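Local coordinates for pyridoxamine 5'-phosphate oxidase-related, FMN-binding protein (Paracoccus denitrificans, PDB 6VNA), which probably degrades c-type heme as a noncanonical heme oxygenase related to the FMN-binding pyridoxamine 5'-phosphate oxidases, at residues Val53-Ala59 with Phe128-Glu134; Leu40-Ile44 with Ala62-Arg66; Arg73-Ala79 with Ala91-Gly97. All blocks are in the same frame, centred on the assembly; numbering follows the deposited sequence.

Interaction 1 of 3, residues Val53-Ala59 with Phe128-Glu134; sequences VPLALLA and FRFWRIE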
loop_
_atom_site.group_PDB
_atom_site.type_symbol
_atom_site.label_atom_id
_atom_site.label_comp_id
_atom_site.label_asym_id
_atom_site.label_seq_id
_atom_site.Cartn_x
_atom_site.Cartn_y
_atom_site.Cartn_z
ATOM N N VAL A 53 0.136 -16.723 6.626
ATOM C CA VAL A 53 0.684 -15.426 7.118
ATOM C C VAL A 53 1.296 -14.723 5.915
ATOM O O VAL A 53 2.060 -15.341 5.165
ATOM C CB VAL A 53 1.715 -15.659 8.242
ATOM C CG1 VAL A 53 2.515 -14.406 8.580
ATOM C CG2 VAL A 53 1.039 -16.220 9.485
ATOM N N PRO A 54 0.962 -13.433 5.684
ATOM C CA PRO A 54 1.526 -12.681 4.567
ATOM C C PRO A 54 3.050 -12.813 4.511
ATOM O O PRO A 54 3.696 -12.793 5.533
ATOM C CB PRO A 54 1.155 -11.226 4.855
ATOM C CG PRO A 54 -0.088 -11.334 5.716
ATOM C CD PRO A 54 0.052 -12.632 6.501
ATOM N N LEU A 55 3.588 -12.994 3.316
ATOM C CA LEU A 55 5.029 -13.242 3.097
ATOM C C LEU A 55 5.453 -12.371 1.928
ATOM O O LEU A 55 4.892 -12.560 0.857
ATOM C CB LEU A 55 5.227 -14.724 2.777
ATOM C CG LEU A 55 6.653 -15.170 2.464
ATOM C CD1 LEU A 55 7.534 -15.086 3.704
ATOM C CD2 LEU A 55 6.644 -16.590 1.902
ATOM N N ALA A 56 6.379 -11.447 2.161
ATOM C CA ALA A 56 6.825 -10.438 1.181
ATOM C C ALA A 56 8.184 -10.893 0.660
ATOM O O ALA A 56 8.886 -11.598 1.394
ATOM C CB ALA A 56 6.867 -9.083 1.854
ATOM N N LEU A 57 8.519 -10.559 -0.578
ATOM C CA LEU A 57 9.870 -10.792 -1.145
ATOM C C LEU A 57 10.428 -9.420 -1.558
ATOM O O LEU A 57 9.908 -8.828 -2.532
ATOM C CB LEU A 57 9.736 -11.772 -2.312
ATOM C CG LEU A 57 11.021 -12.144 -3.053
ATOM C CD1 LEU A 57 12.042 -12.762 -2.125
ATOM C CD2 LEU A 57 10.727 -13.105 -4.197
ATOM N N LEU A 58 11.412 -8.907 -0.813
ATOM C CA LEU A 58 11.966 -7.541 -1.009
ATOM C C LEU A 58 13.429 -7.644 -1.424
ATOM O O LEU A 58 14.100 -8.571 -0.963
ATOM C CB LEU A 58 11.828 -6.746 0.292
ATOM C CG LEU A 58 10.429 -6.695 0.904
ATOM C CD1 LEU A 58 10.396 -5.780 2.105
ATOM C CD2 LEU A 58 9.393 -6.240 -0.101
ATOM N N ALA A 59 13.871 -6.729 -2.293
ATOM C CA ALA A 59 15.293 -6.389 -2.541
ATOM C C ALA A 59 15.875 -5.858 -1.225
ATOM O O ALA A 59 15.382 -4.827 -0.717
ATOM C CB ALA A 59 15.411 -5.382 -3.654
ATOM N N PHE A 128 17.832 -10.696 -2.665
ATOM C CA PHE A 128 16.371 -10.697 -2.393
ATOM C C PHE A 128 16.055 -11.574 -1.186
ATOM O O PHE A 128 16.664 -12.640 -1.041
ATOM C CB PHE A 128 15.592 -11.122 -3.637
ATOM C CG PHE A 128 15.246 -9.969 -4.547
ATOM C CD1 PHE A 128 16.136 -9.555 -5.521
ATOM C CD2 PHE A 128 14.049 -9.281 -4.395
ATOM C CE1 PHE A 128 15.825 -8.482 -6.341
ATOM C CE2 PHE A 128 13.740 -8.210 -5.216
ATOM C CZ PHE A 128 14.637 -7.804 -6.177
ATOM N N ARG A 129 15.106 -11.126 -0.359
ATOM C CA ARG A 129 14.858 -11.697 0.982
ATOM C C ARG A 129 13.366 -11.801 1.289
ATOM O O ARG A 129 12.610 -10.843 0.995
ATOM C CB ARG A 129 15.437 -10.785 2.061
ATOM C CG ARG A 129 16.946 -10.834 2.212
ATOM C CD ARG A 129 17.283 -9.940 3.392
ATOM N NE ARG A 129 17.068 -10.568 4.691
ATOM C CZ ARG A 129 17.226 -9.961 5.866
ATOM N NH1 ARG A 129 17.595 -8.688 5.940
ATOM N NH2 ARG A 129 17.013 -10.642 6.976
ATOM N N PHE A 130 13.006 -12.863 2.004
ATOM C CA PHE A 130 11.636 -13.111 2.499
ATOM C C PHE A 130 11.465 -12.438 3.856
ATOM O O PHE A 130 12.356 -12.601 4.706
ATOM C CB PHE A 130 11.347 -14.612 2.583
ATOM C CG PHE A 130 11.203 -15.281 1.244
ATOM C CD1 PHE A 130 10.015 -15.190 0.531
ATOM C CD2 PHE A 130 12.258 -15.983 0.689
ATOM C CE1 PHE A 130 9.879 -15.815 -0.699
ATOM C CE2 PHE A 130 12.120 -16.605 -0.543
ATOM C CZ PHE A 130 10.931 -16.518 -1.235
ATOM N N TRP A 131 10.336 -11.740 4.021
ATOM C CA TRP A 131 9.803 -11.163 5.285
ATOM C C TRP A 131 8.383 -11.686 5.548
ATOM O O TRP A 131 7.526 -11.504 4.657
ATOM C CB TRP A 131 9.741 -9.642 5.174
ATOM C CG TRP A 131 11.057 -8.952 5.036
ATOM C CD1 TRP A 131 11.839 -8.823 3.924
ATOM C CD2 TRP A 131 11.705 -8.204 6.071
ATOM N NE1 TRP A 131 12.953 -8.073 4.212
ATOM C CE2 TRP A 131 12.897 -7.682 5.521
ATOM C CE3 TRP A 131 11.392 -7.953 7.412
ATOM C CZ2 TRP A 131 13.777 -6.910 6.271
ATOM C CZ3 TRP A 131 12.269 -7.195 8.156
ATOM C CH2 TRP A 131 13.436 -6.678 7.587
ATOM N N ARG A 132 8.124 -12.242 6.735
ATOM C CA ARG A 132 6.754 -12.515 7.228
ATOM C C ARG A 132 6.198 -11.213 7.792
ATOM O O ARG A 132 6.903 -10.567 8.568
ATOM C CB ARG A 132 6.749 -13.591 8.316
ATOM C CG ARG A 132 7.065 -14.985 7.798
ATOM C CD ARG A 132 7.350 -15.954 8.931
ATOM N NE ARG A 132 6.276 -16.004 9.910
ATOM C CZ ARG A 132 5.223 -16.814 9.857
ATOM N NH1 ARG A 132 5.062 -17.652 8.846
ATOM N NH2 ARG A 132 4.316 -16.767 10.814
ATOM N N ILE A 133 4.982 -10.834 7.416
ATOM C CA ILE A 133 4.314 -9.638 7.995
ATOM C C ILE A 133 3.188 -10.162 8.869
ATOM O O ILE A 133 2.124 -10.507 8.320
ATOM C CB ILE A 133 3.875 -8.650 6.898
ATOM C CG1 ILE A 133 5.096 -8.177 6.109
ATOM C CG2 ILE A 133 3.130 -7.468 7.497
ATOM C CD1 ILE A 133 4.776 -7.581 4.791
ATOM N N GLU A 134 3.467 -10.281 10.169
ATOM C CA GLU A 134 2.571 -10.911 11.163
ATOM C C GLU A 134 1.466 -9.921 11.486
ATOM O O GLU A 134 1.737 -8.810 11.917
ATOM C CB GLU A 134 3.343 -11.321 12.411
ATOM C CG GLU A 134 4.363 -12.413 12.148
ATOM C CD GLU A 134 5.318 -12.667 13.305
ATOM O OE1 GLU A 134 5.234 -11.923 14.305
ATOM O OE2 GLU A 134 6.148 -13.604 13.197
#

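Interaction 2 of 3, residues Leu40-Ile44 with Ala62-Arg66; sequences LVTRI and AAHAR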
loop_
_atom_site.group_PDB
_atom_site.type_symbol
_atom_site.label_atom_id
_atom_site.label_comp_id
_atom_site.label_asym_id
_atom_site.label_seq_id
_atom_site.Cartn_x
_atom_site.Cartn_y
_atom_site.Cartn_z
ATOM N N LEU A 40 6.008 5.462 3.585
ATOM C CA LEU A 40 6.447 5.133 2.203
ATOM C C LEU A 40 5.590 3.972 1.653
ATOM O O LEU A 40 5.596 2.877 2.272
ATOM C CB LEU A 40 7.917 4.718 2.246
ATOM C CG LEU A 40 8.498 4.297 0.900
ATOM C CD1 LEU A 40 8.433 5.454 -0.097
ATOM C CD2 LEU A 40 9.923 3.805 1.056
ATOM N N VAL A 41 4.862 4.198 0.554
ATOM C CA VAL A 41 3.949 3.184 -0.059
ATOM C C VAL A 41 4.587 2.705 -1.354
ATOM O O VAL A 41 4.772 3.555 -2.267
ATOM C CB VAL A 41 2.539 3.747 -0.271
ATOM C CG1 VAL A 41 1.547 2.633 -0.547
ATOM C CG2 VAL A 41 2.084 4.579 0.924
ATOM N N THR A 42 4.968 1.421 -1.391
ATOM C CA THR A 42 5.654 0.767 -2.532
ATOM C C THR A 42 4.913 -0.528 -2.908
ATOM O O THR A 42 4.267 -1.141 -2.055
ATOM C CB THR A 42 7.124 0.456 -2.225
ATOM O OG1 THR A 42 7.171 -0.453 -1.125
ATOM C CG2 THR A 42 7.955 1.672 -1.884
ATOM N N ARG A 43 5.038 -0.938 -4.163
ATOM C CA ARG A 43 4.413 -2.171 -4.690
ATOM C C ARG A 43 5.397 -3.319 -4.507
ATOM O O ARG A 43 6.544 -3.150 -4.919
ATOM C CB ARG A 43 4.041 -2.029 -6.168
ATOM C CG ARG A 43 3.371 -3.277 -6.715
ATOM C CD ARG A 43 2.894 -3.064 -8.120
ATOM N NE ARG A 43 1.609 -2.397 -8.166
ATOM C CZ ARG A 43 1.049 -1.921 -9.275
ATOM N NH1 ARG A 43 1.672 -2.032 -10.437
ATOM N NH2 ARG A 43 -0.142 -1.344 -9.219
ATOM N N ILE A 44 4.931 -4.439 -3.966
ATOM C CA ILE A 44 5.777 -5.630 -3.669
ATOM C C ILE A 44 5.127 -6.933 -4.152
ATOM O O ILE A 44 3.894 -7.024 -4.207
ATOM C CB ILE A 44 6.048 -5.724 -2.158
ATOM C CG1 ILE A 44 4.754 -5.874 -1.353
ATOM C CG2 ILE A 44 6.876 -4.538 -1.693
ATOM C CD1 ILE A 44 4.923 -6.635 -0.059
ATOM N N ALA A 62 16.774 -1.998 -0.993
ATOM C CA ALA A 62 15.737 -1.042 -1.438
ATOM C C ALA A 62 15.196 -0.248 -0.241
ATOM O O ALA A 62 15.219 -0.773 0.887
ATOM C CB ALA A 62 14.613 -1.783 -2.134
ATOM N N ALA A 63 14.663 0.942 -0.527
ATOM C CA ALA A 63 14.050 1.905 0.409
ATOM C C ALA A 63 13.139 1.229 1.437
ATOM O O ALA A 63 13.254 1.566 2.620
ATOM C CB ALA A 63 13.293 2.947 -0.370
ATOM N N HIS A 64 12.231 0.361 1.009
ATOM C CA HIS A 64 11.207 -0.271 1.883
ATOM C C HIS A 64 11.872 -1.337 2.763
ATOM O O HIS A 64 11.426 -1.515 3.904
ATOM C CB HIS A 64 9.986 -0.800 1.077
ATOM C CG HIS A 64 10.290 -1.662 -0.103
ATOM N ND1 HIS A 64 9.842 -1.360 -1.370
ATOM C CD2 HIS A 64 10.977 -2.821 -0.219
ATOM C CE1 HIS A 64 10.267 -2.273 -2.220
ATOM N NE2 HIS A 64 10.963 -3.184 -1.540
ATOM N N ALA A 65 12.907 -2.003 2.265
ATOM C CA ALA A 65 13.669 -3.021 3.028
ATOM C C ALA A 65 14.495 -2.319 4.121
ATOM O O ALA A 65 14.519 -2.795 5.277
ATOM C CB ALA A 65 14.536 -3.818 2.083
ATOM N N ARG A 66 15.116 -1.189 3.781
ATOM C CA ARG A 66 15.919 -0.384 4.738
ATOM C C ARG A 66 14.981 0.173 5.797
ATOM O O ARG A 66 15.355 0.147 6.957
ATOM C CB ARG A 66 16.677 0.733 4.014
ATOM C CG ARG A 66 17.752 0.191 3.091
ATOM C CD ARG A 66 18.717 1.249 2.651
ATOM N NE ARG A 66 18.378 1.844 1.372
ATOM C CZ ARG A 66 17.658 2.930 1.208
ATOM N NH1 ARG A 66 17.118 3.543 2.240
ATOM N NH2 ARG A 66 17.464 3.386 -0.002
#

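Interaction 3 of 3, residues Arg73-Ala79 with Ala91-Gly97; sequences RAGLLIA and ARLSILG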
loop_
_atom_site.group_PDB
_atom_site.type_symbol
_atom_site.label_atom_id
_atom_site.label_comp_id
_atom_site.label_asym_id
_atom_site.label_seq_id
_atom_site.Cartn_x
_atom_site.Cartn_y
_atom_site.Cartn_z
ATOM N N ARG A 73 7.454 -1.941 11.739
ATOM C CA ARG A 73 6.004 -1.672 11.570
ATOM C C ARG A 73 5.695 -1.576 10.068
ATOM O O ARG A 73 6.443 -0.904 9.350
ATOM C CB ARG A 73 5.570 -0.453 12.385
ATOM C CG ARG A 73 5.425 -0.769 13.866
ATOM C CD ARG A 73 5.103 0.453 14.701
ATOM N NE ARG A 73 6.221 1.386 14.709
ATOM C CZ ARG A 73 6.165 2.635 15.148
ATOM N NH1 ARG A 73 5.036 3.145 15.620
ATOM N NH2 ARG A 73 7.255 3.376 15.101
ATOM N N ALA A 74 4.646 -2.279 9.620
ATOM C CA ALA A 74 4.344 -2.530 8.189
ATOM C C ALA A 74 2.837 -2.573 7.982
ATOM O O ALA A 74 2.156 -3.256 8.768
ATOM C CB ALA A 74 4.985 -3.821 7.729
ATOM N N GLY A 75 2.357 -1.827 6.985
ATOM C CA GLY A 75 0.994 -1.926 6.421
ATOM C C GLY A 75 0.969 -2.682 5.100
ATOM O O GLY A 75 1.950 -2.588 4.318
ATOM N N LEU A 76 -0.091 -3.444 4.856
ATOM C CA LEU A 76 -0.363 -4.056 3.520
ATOM C C LEU A 76 -1.783 -3.692 3.103
ATOM O O LEU A 76 -2.694 -3.797 3.976
ATOM C CB LEU A 76 -0.246 -5.581 3.574
ATOM C CG LEU A 76 1.120 -6.156 3.886
ATOM C CD1 LEU A 76 1.009 -7.641 4.215
ATOM C CD2 LEU A 76 2.070 -5.942 2.729
ATOM N N LEU A 77 -1.939 -3.262 1.844
ATOM C CA LEU A 77 -3.206 -3.293 1.073
ATOM C C LEU A 77 -3.165 -4.461 0.083
ATOM O O LEU A 77 -2.225 -4.546 -0.741
ATOM C CB LEU A 77 -3.393 -1.991 0.293
ATOM C CG LEU A 77 -4.753 -1.857 -0.397
ATOM C CD1 LEU A 77 -5.890 -2.126 0.593
ATOM C CD2 LEU A 77 -4.909 -0.468 -1.006
ATOM N N ILE A 78 -4.172 -5.313 0.137
ATOM C CA ILE A 78 -4.312 -6.488 -0.771
ATOM C C ILE A 78 -5.655 -6.345 -1.491
ATOM O O ILE A 78 -6.693 -6.301 -0.838
ATOM C CB ILE A 78 -4.158 -7.774 0.055
ATOM C CG1 ILE A 78 -2.789 -7.793 0.732
ATOM C CG2 ILE A 78 -4.403 -9.014 -0.787
ATOM C CD1 ILE A 78 -2.678 -8.788 1.848
ATOM N N ALA A 79 -5.623 -6.163 -2.795
ATOM C CA ALA A 79 -6.824 -6.024 -3.640
ATOM C C ALA A 79 -6.905 -7.265 -4.523
ATOM O O ALA A 79 -5.909 -7.998 -4.626
ATOM C CB ALA A 79 -6.768 -4.740 -4.435
ATOM N N ALA A 91 -12.877 -5.543 -4.038
ATOM C CA ALA A 91 -12.694 -5.985 -2.640
ATOM C C ALA A 91 -11.224 -5.759 -2.280
ATOM O O ALA A 91 -10.331 -6.001 -3.154
ATOM C CB ALA A 91 -13.104 -7.430 -2.472
ATOM N N ARG A 92 -10.957 -5.341 -1.047
ATOM C CA ARG A 92 -9.576 -5.017 -0.618
ATOM C C ARG A 92 -9.442 -5.065 0.895
ATOM O O ARG A 92 -10.362 -4.634 1.637
ATOM C CB ARG A 92 -9.193 -3.626 -1.106
ATOM C CG ARG A 92 -10.151 -2.558 -0.614
ATOM C CD ARG A 92 -10.375 -1.600 -1.753
ATOM N NE ARG A 92 -11.016 -0.366 -1.339
ATOM C CZ ARG A 92 -12.159 0.102 -1.799
ATOM N NH1 ARG A 92 -12.880 -0.569 -2.691
ATOM N NH2 ARG A 92 -12.588 1.255 -1.329
ATOM N N LEU A 93 -8.303 -5.574 1.325
ATOM C CA LEU A 93 -8.001 -5.848 2.747
ATOM C C LEU A 93 -6.785 -5.003 3.138
ATOM O O LEU A 93 -5.764 -5.071 2.386
ATOM C CB LEU A 93 -7.720 -7.349 2.871
ATOM C CG LEU A 93 -7.260 -7.768 4.259
ATOM C CD1 LEU A 93 -8.369 -7.505 5.269
ATOM C CD2 LEU A 93 -6.816 -9.229 4.257
ATOM N N SER A 94 -6.919 -4.199 4.198
ATOM C CA SER A 94 -5.823 -3.420 4.840
ATOM C C SER A 94 -5.349 -4.208 6.049
ATOM O O SER A 94 -6.179 -4.458 6.933
ATOM C CB SER A 94 -6.249 -2.061 5.313
ATOM O OG SER A 94 -6.550 -1.211 4.228
ATOM N N ILE A 95 -4.069 -4.539 6.107
ATOM C CA ILE A 95 -3.485 -5.190 7.309
ATOM C C ILE A 95 -2.486 -4.236 7.962
ATOM O O ILE A 95 -1.748 -3.590 7.230
ATOM C CB ILE A 95 -2.853 -6.524 6.908
ATOM C CG1 ILE A 95 -3.944 -7.469 6.416
ATOM C CG2 ILE A 95 -2.042 -7.110 8.052
ATOM C CD1 ILE A 95 -3.411 -8.775 5.915
ATOM N N LEU A 96 -2.537 -4.151 9.291
ATOM C CA LEU A 96 -1.495 -3.567 10.172
ATOM C C LEU A 96 -0.709 -4.745 10.754
ATOM O O LEU A 96 -1.341 -5.641 11.304
ATOM C CB LEU A 96 -2.140 -2.737 11.287
ATOM C CG LEU A 96 -2.977 -1.517 10.885
ATOM C CD1 LEU A 96 -3.497 -0.791 12.117
ATOM C CD2 LEU A 96 -2.204 -0.541 10.018
ATOM N N GLY A 97 0.616 -4.752 10.596
ATOM C CA GLY A 97 1.450 -5.899 10.982
ATOM C C GLY A 97 2.824 -5.460 11.438
ATOM O O GLY A 97 3.085 -4.225 11.427
#

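Interaction 1 of 3, residues Val53-Ala59 with Phe128-Glu134
Leu57 and Phe130 face each other as a non-hydrogen-bonded pair in the antiparallel ladder between strands 54-59 and 128-135. The fold is the split beta-barrel of the pyridoxamine 5'-phosphate oxidase family, and this ladder is part of its sheet. Leu57 buries more surface here than any other residue. Its CG stands anti to the backbone N (chi1 180°), and this brings the end of the side chain closer to strand 128-135. CD1 then rests over the centre of the Phe130 ring, 3.9 Å from the centroid and only 7° off the normal, a CH-pi contact. The same methyl reaches the stem of Phe128, two residues back on the same face: Leu57 CD1 lies 4.2 Å from Phe128 CB. Leu55 comes in obliquely, its CG 3.9 Å from Phe130 CD1. Trp112 of helix 108-115 meets the Phe130 ring edge-to-face and also touches Leu55 and Leu57.

Phe128 lies across the end of strand 54-59. Its ring covers the backbone there, with CE2 3.3 Å from Ala59 N. Ala59 CB sits over one ring face, 3.6 Å from Phe128 CZ. The Phe128 ring also stacks with Tyr122.

The opposite side of the ladder carries Ala56, Leu58, Arg129 and Trp131. Here Leu58 CD1 makes a CH-pi contact with the five-membered ring of Trp131, and the two side chains cross at about a right angle. Two backbone bonds join Ala56 to Trp131. The shorter, from Ala56 N to Trp131 O, is 2.7 Å and almost straight at 177°. Back on the Leu57 face, at the far end of the ladder, Arg132 forms salt bridges with Asp49 and Asp51. One face of its guanidinium is covered by Val53, whose CG1 lies 3.8 Å from Arg132 CZ.

Interaction 2 of 3, residues Leu40-Ile44 with Ala62-Arg66
Thr42 and His64 are the backbone positions that come nearest, with their CA atoms 7.2 Å apart. Residues 40-44 are an extended run of strand 39-48. Residues 63-66 are the first turn of helix 63-70, and Ala62 is its N-cap. Within that turn, Arg66 N bonds to Ala62 O at 2.9 Å. The two backbones stay apart, and side chains make most of the contact.

His64 contributes the most surface. Its CG sits between the backbone N and the carbonyl carbon (chi1 50°), which sets ND1 beside Thr42. ND1 of His64 donates to Thr42 OG1 at 2.8 Å, but the bond is weak, since the angle at the hydrogen is only 122°. Thr42 CG2 lies at the ring edge, in its plane, 3.6 Å from His64 ND1. Ile44 takes one ring face. Its CG2 is 4.3 Å from the His64 ring centroid and 17° off the normal, a CH-pi contact offset toward CE1.

In the split-barrel fold of this family, the contact lays a helix start against a barrel strand. Leu29 and Thr31 of strand 26-32 and Leu58 of strand 54-59 also touch the His64 side chain. With an alanine in place of His64, Thr42 OG1 would probably lose its imidazole partner and Ile44 CG2 the ring face it packs on, leaving a gap between strand and helix.

At the other end of the contact, Leu40 CD2 meets Ala63 CB at 3.8 Å, methyl to methyl. The second subunit closes in from nearby: its Leu139 packs on Ala63 and its Ser94 on Leu40. On the strand face turned from the helix, Arg43 NH1 bonds to Ala87 O of that subunit.

Interaction 3 of 3, residues Arg73-Ala79 with Ala91-Gly97
Ile78 and Leu93 are joined by two backbone hydrogen bonds, as are Leu76 with Ile95 and Ala74 with Gly97. These six bonds zip strand 73-79 to strand 92-101 in antiparallel register. Ile95 N to Leu76 O is the shortest at 2.6 Å. The Ala74 N to Gly97 O bond is longer, 3.1 Å. Between the bonded pairs, CA-H groups also point at carbonyls. Arg92 CA lies 3.2 Å from Ile78 O, and Gly75 CA lies 3.3 Å from Ile95 O.

Side chains add less across the strands. On one face, Ile78 CD1 meets Ile95 CD1 at 4.1 Å, with the two chains crossing at a slant. On the other face, the Leu77 chain extends away from its own N (chi1 -173°), with the result that CD1 lies close to strand 92-101. Leu77 CD1 is 3.5 Å from Leu93 O and 4.0 Å from Arg92 CB. It also sits beside Ser94 OG, whose hydrogen-bond partner is Val41 O of the second subunit. The Leu77 and Ser94 face therefore serves the dimer interface too.

Polar ends are held by nearby residues. Arg92 NH1 bonds to the carbonyls of Met88 and His90, in the connection leading into its own strand. Arg73 forms a salt bridge with Asp71 and bonds through NH1 to Thr36 O of the second subunit.

The pair lies in the interior of the split barrel's sheet. Strand 26-32 bonds to the outer edge of strand 73-79, and strand 137-141 to the outer edge of strand 92-101. Leu21 of helix 11-23 covers Ile78, Leu93 and Ile95, while Leu76 packs on Leu46 of strand 39-48.

Interactions 1 and 3 are both antiparallel ladders of one sheet. Strands 128-135 and 92-101 are neighbours in it. Interaction 3 is the more buried, with mostly aliphatic side chains and direct hydrogen bonds to the second subunit. Interaction 1 is only partly buried and relies on aromatic rings; the other subunit does not touch it. Interaction 2 is smaller and joins strand to helix by side chains, with one weak polar bond, and it too adjoins the second subunit. The three meet in an apolar core. Ile44 of interaction 2 packs on Ala56 and Leu58 of interaction 1 and on Leu76 of interaction 3, while Leu76 also touches Pro54 and Ile133.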